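Local coordinates for hypothetical protein (Plasmodium falciparum, PDB 1ZSO), which is of unknown function but, as a member of a CXXC-motif protein family, may bind zinc, at residues B[30-35]-B[120-125]; B[36-41]-B[110-115]; B[45-50]-B[69-74]; B[82-87]-B[103-108]. One frame throughout, in Å; residues are numbered along the deposited sequence.

Overall arrangement
The four contacts fall within or between three antiparallel sheets of this all-beta chain. Along the chain, interaction 1 encloses interaction 2, which in turn encloses interactions 3 and 4 in series. Strand 34-40 supplies residues to interactions 1 and 2, whose centres are about 20 Å apart, and is paired with strand 46-52 of interaction 3. The centres of interactions 2 and 3 lie only about 7 Å apart. Interaction 4, about 14 Å from interactions 1 and 2, belongs to the six-stranded sheet; Ile-82 packs on Ile-112 and Leu-114, and Phe-107 on Leu-114. Interactions 1 and 3 also touch the second subunit, so the dimer interface borders both.

Interaction 1. Residues B[30-35]-B[120-125]; sequences DEYLWI and SNNFIV
Tyr-32 and Ser-120 exemplify how two loops can be locked together by a few polar atoms set among aromatic rings. The backbone N of Ser-120 donates to the phenol oxygen, with N to Tyr-32 OH at 3.1 Å, while the seryl oxygen meets the same ring obliquely. A second bond has its donor on the other segment: Leu-33 N reaches Asn-122 OD1 over 3.3 Å, coming from above the carbonyl plane, 62° out of it. The same oxygen receives the hydroxyl of its own segment, Ser-120 OG to Asn-122 OD1 being 2.8 Å, from a donor only slightly tilted from that plane. Two donors thus grip one amide oxygen and should limit rotation of the amide. Beside this network, Tyr-32 CE1 sits over one face of the Phe-123 ring, 3.5 Å from Phe-123 CZ, with the ring planes inclined at 52°. Ile-35 CD1 adds an apolar touch on Ser-120 CB.

Further out, Tyr-32 is backed by Trp-34, over whose indole Tyr-32 CD2 is centred; with CG of Tyr-32 anti to the backbone N (chi1 -175°), the phenol fits between indole and phenylalanine. Trp-34 meets Phe-107 edge-to-face, and Tyr-79 of the second subunit packs on Leu-33 and Asn-122. The contact is a loop-to-loop junction between two antiparallel sheets, joining the approach to strand 34-40 with the start of strand 123-127.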
loop_
_atom_site.group_PDB
_atom_site.type_symbol
_atom_site.label_atom_id
_atom_site.label_comp_id
_atom_site.label_asym_id
_atom_site.label_seq_id
_atom_site.Cartn_x
_atom_site.Cartn_y
_atom_site.Cartn_z
ATOM N N ASP B 30 6.116 16.109 1.590
ATOM C CA ASP B 30 5.526 15.045 0.772
ATOM C C ASP B 30 6.055 13.671 1.112
ATOM O O ASP B 30 5.387 12.679 0.848
ATOM C CB ASP B 30 5.784 15.308 -0.701
ATOM C CG ASP B 30 4.899 16.403 -1.266
ATOM O OD1 ASP B 30 4.128 17.002 -0.491
ATOM O OD2 ASP B 30 4.975 16.661 -2.494
ATOM N N GLU B 31 7.261 13.629 1.678
ATOM C CA GLU B 31 7.886 12.401 2.157
ATOM C C GLU B 31 7.202 11.874 3.437
ATOM O O GLU B 31 7.391 10.733 3.811
ATOM C CB GLU B 31 9.397 12.621 2.434
ATOM C CG GLU B 31 10.219 13.237 1.276
ATOM C CD GLU B 31 11.680 13.627 1.682
ATOM O OE1 GLU B 31 12.304 12.897 2.503
ATOM O OE2 GLU B 31 12.216 14.655 1.165
ATOM N N TYR B 32 6.404 12.694 4.111
ATOM C CA TYR B 32 5.887 12.296 5.384
ATOM C C TYR B 32 5.197 10.922 5.291
ATOM O O TYR B 32 4.375 10.632 4.383
ATOM C CB TYR B 32 4.939 13.363 5.990
ATOM C CG TYR B 32 4.500 12.971 7.375
ATOM C CD1 TYR B 32 5.322 13.161 8.456
ATOM C CD2 TYR B 32 3.305 12.289 7.577
ATOM C CE1 TYR B 32 4.936 12.738 9.729
ATOM C CE2 TYR B 32 2.926 11.862 8.813
ATOM C CZ TYR B 32 3.742 12.105 9.906
ATOM O OH TYR B 32 3.365 11.653 11.156
ATOM N N LEU B 33 5.542 10.073 6.256
ATOM C CA LEU B 33 4.988 8.722 6.322
ATOM C C LEU B 33 3.749 8.654 7.189
ATOM O O LEU B 33 3.870 8.662 8.426
ATOM C CB LEU B 33 6.016 7.729 6.854
ATOM C CG LEU B 33 5.514 6.319 6.615
ATOM C CD1 LEU B 33 5.344 6.135 5.122
ATOM C CD2 LEU B 33 6.464 5.277 7.169
ATOM N N TRP B 34 2.565 8.578 6.566
ATOM C CA TRP B 34 1.309 8.422 7.359
ATOM C C TRP B 34 1.158 6.973 7.793
ATOM O O TRP B 34 1.399 6.037 6.989
ATOM C CB TRP B 34 0.074 8.863 6.572
ATOM C CG TRP B 34 0.136 10.260 6.213
ATOM C CD1 TRP B 34 0.549 10.780 5.044
ATOM C CD2 TRP B 34 -0.165 11.368 7.065
ATOM N NE1 TRP B 34 0.483 12.146 5.079
ATOM C CE2 TRP B 34 0.053 12.533 6.319
ATOM C CE3 TRP B 34 -0.649 11.483 8.366
ATOM C CZ2 TRP B 34 -0.144 13.800 6.850
ATOM C CZ3 TRP B 34 -0.823 12.733 8.894
ATOM C CH2 TRP B 34 -0.594 13.874 8.133
ATOM N N ILE B 35 0.817 6.807 9.074
ATOM C CA ILE B 35 0.725 5.502 9.756
ATOM C C ILE B 35 -0.587 5.458 10.552
ATOM O O ILE B 35 -0.960 6.387 11.298
ATOM C CB ILE B 35 1.941 5.263 10.639
ATOM C CG1 ILE B 35 3.217 5.455 9.808
ATOM C CG2 ILE B 35 1.933 3.845 11.234
ATOM C CD1 ILE B 35 4.452 5.564 10.606
ATOM N N SER B 120 5.140 9.900 13.019
ATOM C CA SER B 120 6.319 9.204 12.580
ATOM C C SER B 120 7.507 10.075 12.940
ATOM O O SER B 120 7.415 10.907 13.830
ATOM C CB SER B 120 6.229 8.877 11.078
ATOM O OG SER B 120 6.190 10.060 10.289
ATOM N N ASN B 121 8.633 9.872 12.279
ATOM C CA ASN B 121 9.802 10.699 12.558
ATOM C C ASN B 121 10.332 11.385 11.325
ATOM O O ASN B 121 11.530 11.477 11.137
ATOM C CB ASN B 121 10.892 9.888 13.278
ATOM C CG ASN B 121 10.759 8.410 13.044
ATOM O OD1 ASN B 121 10.294 7.667 13.929
ATOM N ND2 ASN B 121 11.136 7.960 11.840
ATOM N N ASN B 122 9.433 11.848 10.469
ATOM C CA ASN B 122 9.853 12.714 9.383
ATOM C C ASN B 122 9.220 14.096 9.531
ATOM O O ASN B 122 8.888 14.732 8.538
ATOM C CB ASN B 122 9.566 12.200 7.922
ATOM C CG ASN B 122 9.150 10.732 7.812
ATOM O OD1 ASN B 122 8.090 10.306 8.286
ATOM N ND2 ASN B 122 9.929 9.988 7.053
ATOM N N PHE B 123 9.071 14.596 10.742
ATOM C CA PHE B 123 8.583 15.977 10.876
ATOM C C PHE B 123 9.737 16.927 10.660
ATOM O O PHE B 123 10.884 16.533 10.694
ATOM C CB PHE B 123 7.945 16.243 12.233
ATOM C CG PHE B 123 6.638 15.557 12.428
ATOM C CD1 PHE B 123 5.479 16.126 11.954
ATOM C CD2 PHE B 123 6.565 14.334 13.087
ATOM C CE1 PHE B 123 4.267 15.504 12.118
ATOM C CE2 PHE B 123 5.361 13.714 13.276
ATOM C CZ PHE B 123 4.194 14.312 12.794
ATOM N N ILE B 124 9.396 18.176 10.385
ATOM C CA ILE B 124 10.341 19.238 10.152
ATOM C C ILE B 124 9.931 20.312 11.151
ATOM O O ILE B 124 8.739 20.539 11.397
ATOM C CB ILE B 124 10.303 19.765 8.692
ATOM C CG1 ILE B 124 10.401 18.586 7.707
ATOM C CG2 ILE B 124 11.444 20.815 8.424
ATOM C CD1 ILE B 124 10.276 18.969 6.230
ATOM N N VAL B 125 10.934 20.920 11.776
ATOM C CA VAL B 125 10.700 22.037 12.658
ATOM C C VAL B 125 11.570 23.223 12.239
ATOM O O VAL B 125 12.751 23.067 11.927
ATOM C CB VAL B 125 11.012 21.667 14.089
ATOM C CG1 VAL B 125 11.170 22.914 14.910
ATOM C CG2 VAL B 125 9.918 20.757 14.635
#

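Interaction 2. Residues B[36-41]-B[110-115]; sequences FNIRDS and RGIELI
Arg-39 and Glu-113 form the hydrogen-bonded pair of an antiparallel ladder, a textbook case of backbone pairing in a twisted sheet. Arg-39 N lies 3.0 Å from Glu-113 O, and Glu-113 N returns a nearly straight bond to Arg-39 O at 2.9 Å. Ile-115 N extends the ladder to Asn-37 O (2.8 Å), whereas the bond from Ser-41 N to Gly-111 O is weak. A water molecule donates both to that glycine oxygen and to Asp-40 OD1, whose carboxylate is also bonded to Thr-42 N and Ser-43 OG. Gly-111 takes backbone angles (phi 87°, psi 9°) that suit a residue without a beta carbon.

The apolar contacts lie mainly on the face of Ile-38, Ile-112 and Leu-114. Leu-114 CD1 makes a CH-pi contact over one face of Phe-36, 4.1 Å from the ring centroid, and its other methyl, CD2, meets Ile-38 CG2 at 3.9 Å. Strand 34-40 is the middle of its three-stranded sheet, between 46-52 and 112-117, and this apolar face packs on Ile-82 of strand 80-85.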
loop_
_atom_site.group_PDB
_atom_site.type_symbol
_atom_site.label_atom_id
_atom_site.label_comp_id
_atom_site.label_asym_id
_atom_site.label_seq_id
_atom_site.Cartn_x
_atom_site.Cartn_y
_atom_site.Cartn_z
ATOM N N PHE B 36 -1.347 4.413 10.347
ATOM C CA PHE B 36 -2.654 4.321 11.004
ATOM C C PHE B 36 -2.918 2.897 11.343
ATOM O O PHE B 36 -2.411 1.977 10.675
ATOM C CB PHE B 36 -3.768 4.797 10.070
ATOM C CG PHE B 36 -3.783 6.290 9.850
ATOM C CD1 PHE B 36 -4.311 7.122 10.801
ATOM C CD2 PHE B 36 -3.279 6.838 8.687
ATOM C CE1 PHE B 36 -4.316 8.516 10.614
ATOM C CE2 PHE B 36 -3.278 8.204 8.486
ATOM C CZ PHE B 36 -3.807 9.046 9.453
ATOM N N ASN B 37 -3.712 2.721 12.391
ATOM C CA ASN B 37 -4.510 1.546 12.493
ATOM C C ASN B 37 -5.902 1.836 11.922
ATOM O O ASN B 37 -6.551 2.831 12.258
ATOM C CB ASN B 37 -4.676 1.093 13.925
ATOM C CG ASN B 37 -3.391 0.668 14.593
ATOM O OD1 ASN B 37 -2.392 0.300 13.975
ATOM N ND2 ASN B 37 -3.445 0.670 15.917
ATOM N N ILE B 38 -6.356 0.932 11.061
ATOM C CA ILE B 38 -7.664 1.045 10.422
ATOM C C ILE B 38 -8.601 -0.133 10.687
ATOM O O ILE B 38 -8.200 -1.194 11.188
ATOM C CB ILE B 38 -7.501 1.206 8.915
ATOM C CG1 ILE B 38 -6.899 -0.076 8.331
ATOM C CG2 ILE B 38 -6.626 2.483 8.639
ATOM C CD1 ILE B 38 -7.076 -0.244 6.811
ATOM N N ARG B 39 -9.856 0.091 10.329
ATOM C CA ARG B 39 -10.901 -0.923 10.397
ATOM C C ARG B 39 -11.805 -0.849 9.161
ATOM O O ARG B 39 -12.024 0.215 8.554
ATOM C CB ARG B 39 -11.736 -0.736 11.658
ATOM C CG ARG B 39 -12.659 -1.922 12.001
ATOM C CD ARG B 39 -13.759 -1.396 12.864
ATOM N NE ARG B 39 -14.886 -2.305 13.001
ATOM C CZ ARG B 39 -15.078 -3.086 14.062
ATOM N NH1 ARG B 39 -14.184 -3.091 15.055
ATOM N NH2 ARG B 39 -16.155 -3.885 14.113
ATOM N N ASP B 40 -12.308 -2.004 8.786
ATOM C CA ASP B 40 -13.310 -2.098 7.749
ATOM C C ASP B 40 -14.590 -1.412 8.246
ATOM O O ASP B 40 -15.077 -1.677 9.346
ATOM C CB ASP B 40 -13.512 -3.573 7.439
ATOM C CG ASP B 40 -14.443 -3.825 6.299
ATOM O OD1 ASP B 40 -15.055 -2.854 5.768
ATOM O OD2 ASP B 40 -14.600 -5.037 5.970
ATOM N N SER B 41 -15.109 -0.482 7.461
ATOM C CA SER B 41 -16.306 0.245 7.837
ATOM C C SER B 41 -17.539 -0.634 7.730
ATOM O O SER B 41 -18.610 -0.294 8.287
ATOM C CB SER B 41 -16.475 1.481 6.952
ATOM O OG SER B 41 -16.606 1.123 5.597
ATOM N N ARG B 110 -13.111 5.796 1.996
ATOM C CA ARG B 110 -14.252 5.068 1.459
ATOM C C ARG B 110 -14.080 3.577 1.784
ATOM O O ARG B 110 -13.221 2.901 1.235
ATOM C CB ARG B 110 -14.324 5.227 -0.044
ATOM C CG ARG B 110 -15.001 6.524 -0.568
ATOM C CD ARG B 110 -15.366 6.377 -2.090
ATOM N NE ARG B 110 -16.038 7.565 -2.674
ATOM C CZ ARG B 110 -15.445 8.750 -2.888
ATOM N NH1 ARG B 110 -14.165 8.949 -2.575
ATOM N NH2 ARG B 110 -16.137 9.750 -3.413
ATOM N N GLY B 111 -14.883 3.078 2.698
ATOM C CA GLY B 111 -14.801 1.706 3.114
ATOM C C GLY B 111 -13.808 1.472 4.237
ATOM O O GLY B 111 -13.545 0.326 4.634
ATOM N N ILE B 112 -13.298 2.544 4.797
ATOM C CA ILE B 112 -12.225 2.431 5.792
ATOM C C ILE B 112 -12.479 3.473 6.895
ATOM O O ILE B 112 -12.848 4.596 6.577
ATOM C CB ILE B 112 -10.845 2.721 5.182
ATOM C CG1 ILE B 112 -10.335 1.550 4.366
ATOM C CG2 ILE B 112 -9.806 3.032 6.268
ATOM C CD1 ILE B 112 -9.208 1.952 3.443
ATOM N N GLU B 113 -12.283 3.077 8.147
ATOM C CA GLU B 113 -12.195 3.992 9.328
ATOM C C GLU B 113 -10.790 4.104 9.905
ATOM O O GLU B 113 -10.189 3.098 10.262
ATOM C CB GLU B 113 -12.970 3.457 10.523
ATOM C CG GLU B 113 -14.299 3.988 10.733
ATOM C CD GLU B 113 -15.294 2.994 10.288
ATOM O OE1 GLU B 113 -15.235 2.692 9.079
ATOM O OE2 GLU B 113 -16.078 2.493 11.137
ATOM N N LEU B 114 -10.313 5.332 10.037
ATOM C CA LEU B 114 -9.056 5.650 10.690
ATOM C C LEU B 114 -9.286 5.526 12.173
ATOM O O LEU B 114 -10.078 6.271 12.693
ATOM C CB LEU B 114 -8.637 7.096 10.383
ATOM C CG LEU B 114 -8.474 7.396 8.888
ATOM C CD1 LEU B 114 -7.685 8.680 8.634
ATOM C CD2 LEU B 114 -7.788 6.229 8.226
ATOM N N ILE B 115 -8.618 4.572 12.843
ATOM C CA ILE B 115 -8.829 4.340 14.279
ATOM C C ILE B 115 -7.763 5.096 15.120
ATOM O O ILE B 115 -8.076 5.967 15.952
ATOM C CB ILE B 115 -8.828 2.806 14.593
ATOM C CG1 ILE B 115 -9.922 2.079 13.811
ATOM C CG2 ILE B 115 -9.048 2.539 16.046
ATOM C CD1 ILE B 115 -11.340 2.497 14.171
HETATM O O HOH W 1 -15.359 -1.613 3.284
#

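Interaction 3. Residues B[45-50]-B[69-74]; sequences LTRDNI and FMIKWT
From Leu-45 beside Trp-73 to Ile-50 beside Phe-69, the two segments run in roughly opposite directions (156° apart end to end), with nearest CA atoms 7.4 Å apart at Leu-45 and Trp-73, so the backbones do not pair and side chains do most of the bridging. Ile-50 and Phe-69 form one end. Ile-50 CD1 stands almost exactly above the centre of the ring, a CH-pi contact with 3.7 Å from CD1 to the Phe-69 centroid, and the second branch reaches the rim, CG2 to Phe-69 CZ being 3.6 Å. Its chi1 of 64° sets CG1 between the backbone N and the carbonyl carbon, which lets both branches use the same ring. At the other end Leu-45 CB approaches Trp-73 CE3 obliquely at 3.7 Å, while Leu-45 CD1 lies against the backbone O of Trp-73 and Thr-74 CG2. Between them Ile-71 CG2 rests on one face of the indole, and its CD1 brushes the aliphatic CG of Arg-47.

The polar ends find partners outside the two segments: Trp-73 NE1 donates to Gly-111 O, and Arg-47 NH1 to Asp-48 O of the second subunit. With the indole N-H and the guanidinium thus engaged, the contact rests on apolar and CH-pi packing.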
loop_
_atom_site.group_PDB
_atom_site.type_symbol
_atom_site.label_atom_id
_atom_site.label_comp_id
_atom_site.label_asym_id
_atom_site.label_seq_id
_atom_site.Cartn_x
_atom_site.Cartn_y
_atom_site.Cartn_z
ATOM N N LEU B 45 -13.145 -6.669 10.559
ATOM C CA LEU B 45 -11.741 -6.669 10.134
ATOM C C LEU B 45 -10.959 -5.351 10.418
ATOM O O LEU B 45 -11.468 -4.242 10.308
ATOM C CB LEU B 45 -11.657 -7.017 8.654
ATOM C CG LEU B 45 -12.144 -8.432 8.296
ATOM C CD1 LEU B 45 -12.169 -8.616 6.791
ATOM C CD2 LEU B 45 -11.272 -9.527 8.960
ATOM N N THR B 46 -9.712 -5.515 10.808
ATOM C CA THR B 46 -8.828 -4.400 11.143
ATOM C C THR B 46 -7.477 -4.649 10.488
ATOM O O THR B 46 -7.147 -5.770 10.141
ATOM C CB THR B 46 -8.631 -4.281 12.662
ATOM O OG1 THR B 46 -8.061 -5.498 13.172
ATOM C CG2 THR B 46 -9.913 -4.077 13.344
ATOM N N ARG B 47 -6.703 -3.587 10.310
ATOM C CA ARG B 47 -5.341 -3.693 9.812
ATOM C C ARG B 47 -4.485 -2.671 10.580
ATOM O O ARG B 47 -4.830 -1.493 10.607
ATOM C CB ARG B 47 -5.374 -3.422 8.318
ATOM C CG ARG B 47 -4.095 -3.623 7.583
ATOM C CD ARG B 47 -3.876 -5.105 7.202
ATOM N NE ARG B 47 -2.958 -5.172 6.065
ATOM C CZ ARG B 47 -2.088 -6.151 5.851
ATOM N NH1 ARG B 47 -1.976 -7.169 6.715
ATOM N NH2 ARG B 47 -1.302 -6.085 4.778
ATOM N N ASP B 48 -3.427 -3.131 11.248
ATOM C CA ASP B 48 -2.545 -2.246 12.010
ATOM C C ASP B 48 -1.397 -1.736 11.170
ATOM O O ASP B 48 -0.884 -2.452 10.313
ATOM C CB ASP B 48 -1.902 -2.962 13.197
ATOM C CG ASP B 48 -2.894 -3.293 14.296
ATOM O OD1 ASP B 48 -4.073 -2.887 14.167
ATOM O OD2 ASP B 48 -2.482 -3.992 15.270
ATOM N N ASN B 49 -0.988 -0.505 11.444
ATOM C CA ASN B 49 0.278 0.012 10.924
ATOM C C ASN B 49 0.304 0.009 9.410
ATOM O O ASN B 49 1.238 -0.530 8.797
ATOM C CB ASN B 49 1.429 -0.851 11.448
ATOM C CG ASN B 49 2.827 -0.246 11.135
ATOM O OD1 ASN B 49 3.081 0.948 11.355
ATOM N ND2 ASN B 49 3.734 -1.088 10.632
ATOM N N ILE B 50 -0.742 0.549 8.790
ATOM C CA ILE B 50 -0.671 0.748 7.385
ATOM C C ILE B 50 0.174 1.967 7.234
ATOM O O ILE B 50 0.212 2.840 8.140
ATOM C CB ILE B 50 -2.026 0.967 6.703
ATOM C CG1 ILE B 50 -2.700 2.252 7.200
ATOM C CG2 ILE B 50 -2.895 -0.225 6.912
ATOM C CD1 ILE B 50 -3.661 2.775 6.262
ATOM N N PHE B 69 -3.872 5.111 -0.517
ATOM C CA PHE B 69 -3.951 3.785 0.092
ATOM C C PHE B 69 -5.224 3.054 -0.313
ATOM O O PHE B 69 -6.305 3.645 -0.361
ATOM C CB PHE B 69 -3.910 3.852 1.632
ATOM C CG PHE B 69 -3.895 2.494 2.290
ATOM C CD1 PHE B 69 -2.712 1.787 2.428
ATOM C CD2 PHE B 69 -5.068 1.895 2.724
ATOM C CE1 PHE B 69 -2.699 0.474 3.041
ATOM C CE2 PHE B 69 -5.050 0.640 3.314
ATOM C CZ PHE B 69 -3.843 -0.081 3.462
HETATM N N MSE B 70 -5.071 1.752 -0.547
HETATM C CA MSE B 70 -6.188 0.873 -0.867
HETATM C C MSE B 70 -6.108 -0.510 -0.184
HETATM O O MSE B 70 -5.032 -1.035 0.099
HETATM C CB MSE B 70 -6.239 0.588 -2.361
HETATM C CG MSE B 70 -6.905 1.610 -3.226
HETATM SE SE MSE B 70 -7.401 0.635 -4.932
HETATM C CE MSE B 70 -5.699 0.716 -5.805
ATOM N N ILE B 71 -7.274 -1.108 0.027
ATOM C CA ILE B 71 -7.350 -2.434 0.566
ATOM C C ILE B 71 -8.622 -3.092 0.043
ATOM O O ILE B 71 -9.652 -2.448 -0.094
ATOM C CB ILE B 71 -7.223 -2.413 2.118
ATOM C CG1 ILE B 71 -7.152 -3.821 2.698
ATOM C CG2 ILE B 71 -8.353 -1.642 2.815
ATOM C CD1 ILE B 71 -6.733 -3.784 4.154
ATOM N N LYS B 72 -8.504 -4.364 -0.309
ATOM C CA LYS B 72 -9.624 -5.198 -0.639
ATOM C C LYS B 72 -9.803 -6.115 0.587
ATOM O O LYS B 72 -9.067 -7.096 0.795
ATOM C CB LYS B 72 -9.345 -5.972 -1.924
ATOM C CG LYS B 72 -10.422 -6.940 -2.367
ATOM C CD LYS B 72 -9.981 -7.610 -3.651
ATOM C CE LYS B 72 -11.155 -8.132 -4.479
ATOM N NZ LYS B 72 -11.705 -9.403 -3.903
ATOM N N TRP B 73 -10.750 -5.705 1.435
ATOM C CA TRP B 73 -10.977 -6.303 2.749
ATOM C C TRP B 73 -11.292 -7.777 2.683
ATOM O O TRP B 73 -10.843 -8.534 3.551
ATOM C CB TRP B 73 -12.119 -5.588 3.462
ATOM C CG TRP B 73 -11.745 -4.280 4.041
ATOM C CD1 TRP B 73 -12.163 -3.069 3.638
ATOM C CD2 TRP B 73 -10.896 -4.058 5.166
ATOM N NE1 TRP B 73 -11.633 -2.098 4.426
ATOM C CE2 TRP B 73 -10.831 -2.677 5.364
ATOM C CE3 TRP B 73 -10.150 -4.905 6.010
ATOM C CZ2 TRP B 73 -10.116 -2.116 6.397
ATOM C CZ3 TRP B 73 -9.423 -4.355 6.992
ATOM C CH2 TRP B 73 -9.427 -2.970 7.212
ATOM N N THR B 74 -12.049 -8.188 1.666
ATOM C CA THR B 74 -12.444 -9.590 1.526
ATOM C C THR B 74 -12.321 -10.109 0.073
ATOM O O THR B 74 -12.068 -9.354 -0.872
ATOM C CB THR B 74 -13.920 -9.847 2.066
ATOM O OG1 THR B 74 -14.916 -9.419 1.123
ATOM C CG2 THR B 74 -14.173 -9.128 3.371
#

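Interaction 4. Residues B[82-87]-B[103-108]; sequences INFVNT and DFASFE
Asn-83 and Glu-108 form a hydrogen-bonded antiparallel pair and Phe-84 and Phe-107 a non-hydrogen-bonded one, in strands whose directions differ by 141°. Asn-83 N to Glu-108 O is 2.9 Å and Glu-108 N to Asn-83 O is 2.8 Å, the latter more bent at the hydrogen. Val-85 N still reaches Ser-106 O at 2.9 Å, but in place of a return bond a water donates to Val-85 O and accepts from Ser-106 N, with Thr-87 OG1 also bonded to it.

The buried face carries the aromatic side chains. Phe-84 turns its edge to the face of Phe-107 in an offset edge-to-face pair, ring planes at 77° and centroids 6.0 Å apart; a chi1 of 175° places its ring where CE1 also meets Ala-105 CB. Ile-82 CG2 packs obliquely on Phe-107 CD2 at 3.9 Å. On the opposite face a second water joins Asn-83 ND2 to Glu-108 OE1, and ND2 also donates to Thr-66 O; Val-85 CG2 touches Glu-108 CG.

Strand 102-110 sits between 80-85 and 9-21, with Phe-104 and Ala-105 forming a classic beta bulge opposite Val-14. From this sheet Phe-107 reaches across to strand 34-40, meeting Phe-36 edge-to-face.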
loop_
_atom_site.group_PDB
_atom_site.type_symbol
_atom_site.label_atom_id
_atom_site.label_comp_id
_atom_site.label_asym_id
_atom_site.label_seq_id
_atom_site.Cartn_x
_atom_site.Cartn_y
_atom_site.Cartn_z
ATOM N N ILE B 82 -8.106 5.311 0.983
ATOM C CA ILE B 82 -7.819 6.587 1.663
ATOM C C ILE B 82 -7.118 7.541 0.703
ATOM O O ILE B 82 -6.208 7.166 -0.015
ATOM C CB ILE B 82 -6.851 6.428 2.832
ATOM C CG1 ILE B 82 -7.326 5.353 3.788
ATOM C CG2 ILE B 82 -6.725 7.774 3.543
ATOM C CD1 ILE B 82 -6.270 4.910 4.757
ATOM N N ASN B 83 -7.558 8.769 0.693
ATOM C CA ASN B 83 -6.869 9.861 -0.009
ATOM C C ASN B 83 -6.656 11.009 0.974
ATOM O O ASN B 83 -7.625 11.447 1.611
ATOM C CB ASN B 83 -7.703 10.406 -1.162
ATOM C CG ASN B 83 -7.322 9.825 -2.505
ATOM O OD1 ASN B 83 -6.154 9.808 -2.897
ATOM N ND2 ASN B 83 -8.327 9.400 -3.248
ATOM N N PHE B 84 -5.404 11.461 1.086
ATOM C CA PHE B 84 -5.063 12.744 1.677
ATOM C C PHE B 84 -5.715 13.850 0.870
ATOM O O PHE B 84 -5.709 13.822 -0.369
ATOM C CB PHE B 84 -3.521 12.942 1.665
ATOM C CG PHE B 84 -3.066 14.311 2.146
ATOM C CD1 PHE B 84 -2.792 14.530 3.459
ATOM C CD2 PHE B 84 -2.891 15.354 1.258
ATOM C CE1 PHE B 84 -2.389 15.755 3.891
ATOM C CE2 PHE B 84 -2.506 16.573 1.671
ATOM C CZ PHE B 84 -2.248 16.797 2.990
ATOM N N VAL B 85 -6.280 14.825 1.576
ATOM C CA VAL B 85 -6.973 15.909 0.964
ATOM C C VAL B 85 -6.098 17.139 1.082
ATOM O O VAL B 85 -5.763 17.562 2.190
ATOM C CB VAL B 85 -8.332 16.187 1.653
ATOM C CG1 VAL B 85 -8.988 17.422 1.033
ATOM C CG2 VAL B 85 -9.267 15.013 1.545
ATOM N N ASN B 86 -5.731 17.720 -0.054
ATOM C CA ASN B 86 -4.928 18.943 -0.046
ATOM C C ASN B 86 -5.803 20.112 0.418
ATOM O O ASN B 86 -6.759 20.472 -0.247
ATOM C CB ASN B 86 -4.331 19.212 -1.436
ATOM C CG ASN B 86 -3.493 18.018 -1.971
ATOM O OD1 ASN B 86 -4.003 17.157 -2.712
ATOM N ND2 ASN B 86 -2.219 17.956 -1.577
ATOM N N THR B 87 -5.503 20.661 1.586
ATOM C CA THR B 87 -6.111 21.921 2.064
ATOM C C THR B 87 -4.966 22.914 2.258
ATOM O O THR B 87 -3.835 22.515 2.423
ATOM C CB THR B 87 -6.922 21.697 3.376
ATOM O OG1 THR B 87 -6.113 21.027 4.358
ATOM C CG2 THR B 87 -8.124 20.812 3.105
ATOM N N ASP B 103 -6.703 21.412 13.475
ATOM C CA ASP B 103 -6.761 20.526 12.339
ATOM C C ASP B 103 -5.408 20.485 11.660
ATOM O O ASP B 103 -4.828 21.526 11.354
ATOM C CB ASP B 103 -7.836 20.998 11.360
ATOM C CG ASP B 103 -9.256 20.739 11.875
ATOM O OD1 ASP B 103 -9.378 20.093 12.943
ATOM O OD2 ASP B 103 -10.244 21.163 11.211
ATOM N N PHE B 104 -4.911 19.275 11.431
ATOM C CA PHE B 104 -3.585 19.093 10.893
ATOM C C PHE B 104 -3.632 18.525 9.483
ATOM O O PHE B 104 -2.847 18.921 8.632
ATOM C CB PHE B 104 -2.765 18.160 11.803
ATOM C CG PHE B 104 -1.296 18.156 11.488
ATOM C CD1 PHE B 104 -0.505 19.242 11.813
ATOM C CD2 PHE B 104 -0.713 17.084 10.819
ATOM C CE1 PHE B 104 0.831 19.268 11.481
ATOM C CE2 PHE B 104 0.637 17.110 10.498
ATOM C CZ PHE B 104 1.403 18.210 10.812
ATOM N N ALA B 105 -4.524 17.569 9.245
ATOM C CA ALA B 105 -4.603 16.898 7.952
ATOM C C ALA B 105 -5.970 16.263 7.803
ATOM O O ALA B 105 -6.515 15.722 8.778
ATOM C CB ALA B 105 -3.512 15.870 7.823
ATOM N N SER B 106 -6.539 16.309 6.601
ATOM C CA SER B 106 -7.818 15.643 6.361
ATOM C C SER B 106 -7.651 14.509 5.343
ATOM O O SER B 106 -6.787 14.599 4.447
ATOM C CB SER B 106 -8.856 16.638 5.859
ATOM O OG SER B 106 -8.632 17.911 6.437
ATOM N N PHE B 107 -8.494 13.476 5.483
ATOM C CA PHE B 107 -8.517 12.329 4.562
ATOM C C PHE B 107 -9.930 11.926 4.159
ATOM O O PHE B 107 -10.817 11.834 5.004
ATOM C CB PHE B 107 -7.858 11.120 5.197
ATOM C CG PHE B 107 -6.490 11.399 5.753
ATOM C CD1 PHE B 107 -6.342 11.958 7.014
ATOM C CD2 PHE B 107 -5.357 11.106 5.024
ATOM C CE1 PHE B 107 -5.109 12.245 7.508
ATOM C CE2 PHE B 107 -4.111 11.407 5.531
ATOM C CZ PHE B 107 -3.992 11.957 6.771
ATOM N N GLU B 108 -10.130 11.667 2.864
ATOM C CA GLU B 108 -11.313 10.954 2.391
ATOM C C GLU B 108 -11.084 9.475 2.483
ATOM O O GLU B 108 -10.183 8.927 1.866
ATOM C CB GLU B 108 -11.634 11.249 0.930
ATOM C CG GLU B 108 -12.227 12.602 0.702
ATOM C CD GLU B 108 -12.461 12.882 -0.783
ATOM O OE1 GLU B 108 -12.446 11.910 -1.593
ATOM O OE2 GLU B 108 -12.661 14.075 -1.123
HETATM O O HOH W 2 -11.057 9.482 -2.455
HETATM O O HOH W 3 -5.419 18.351 4.855
#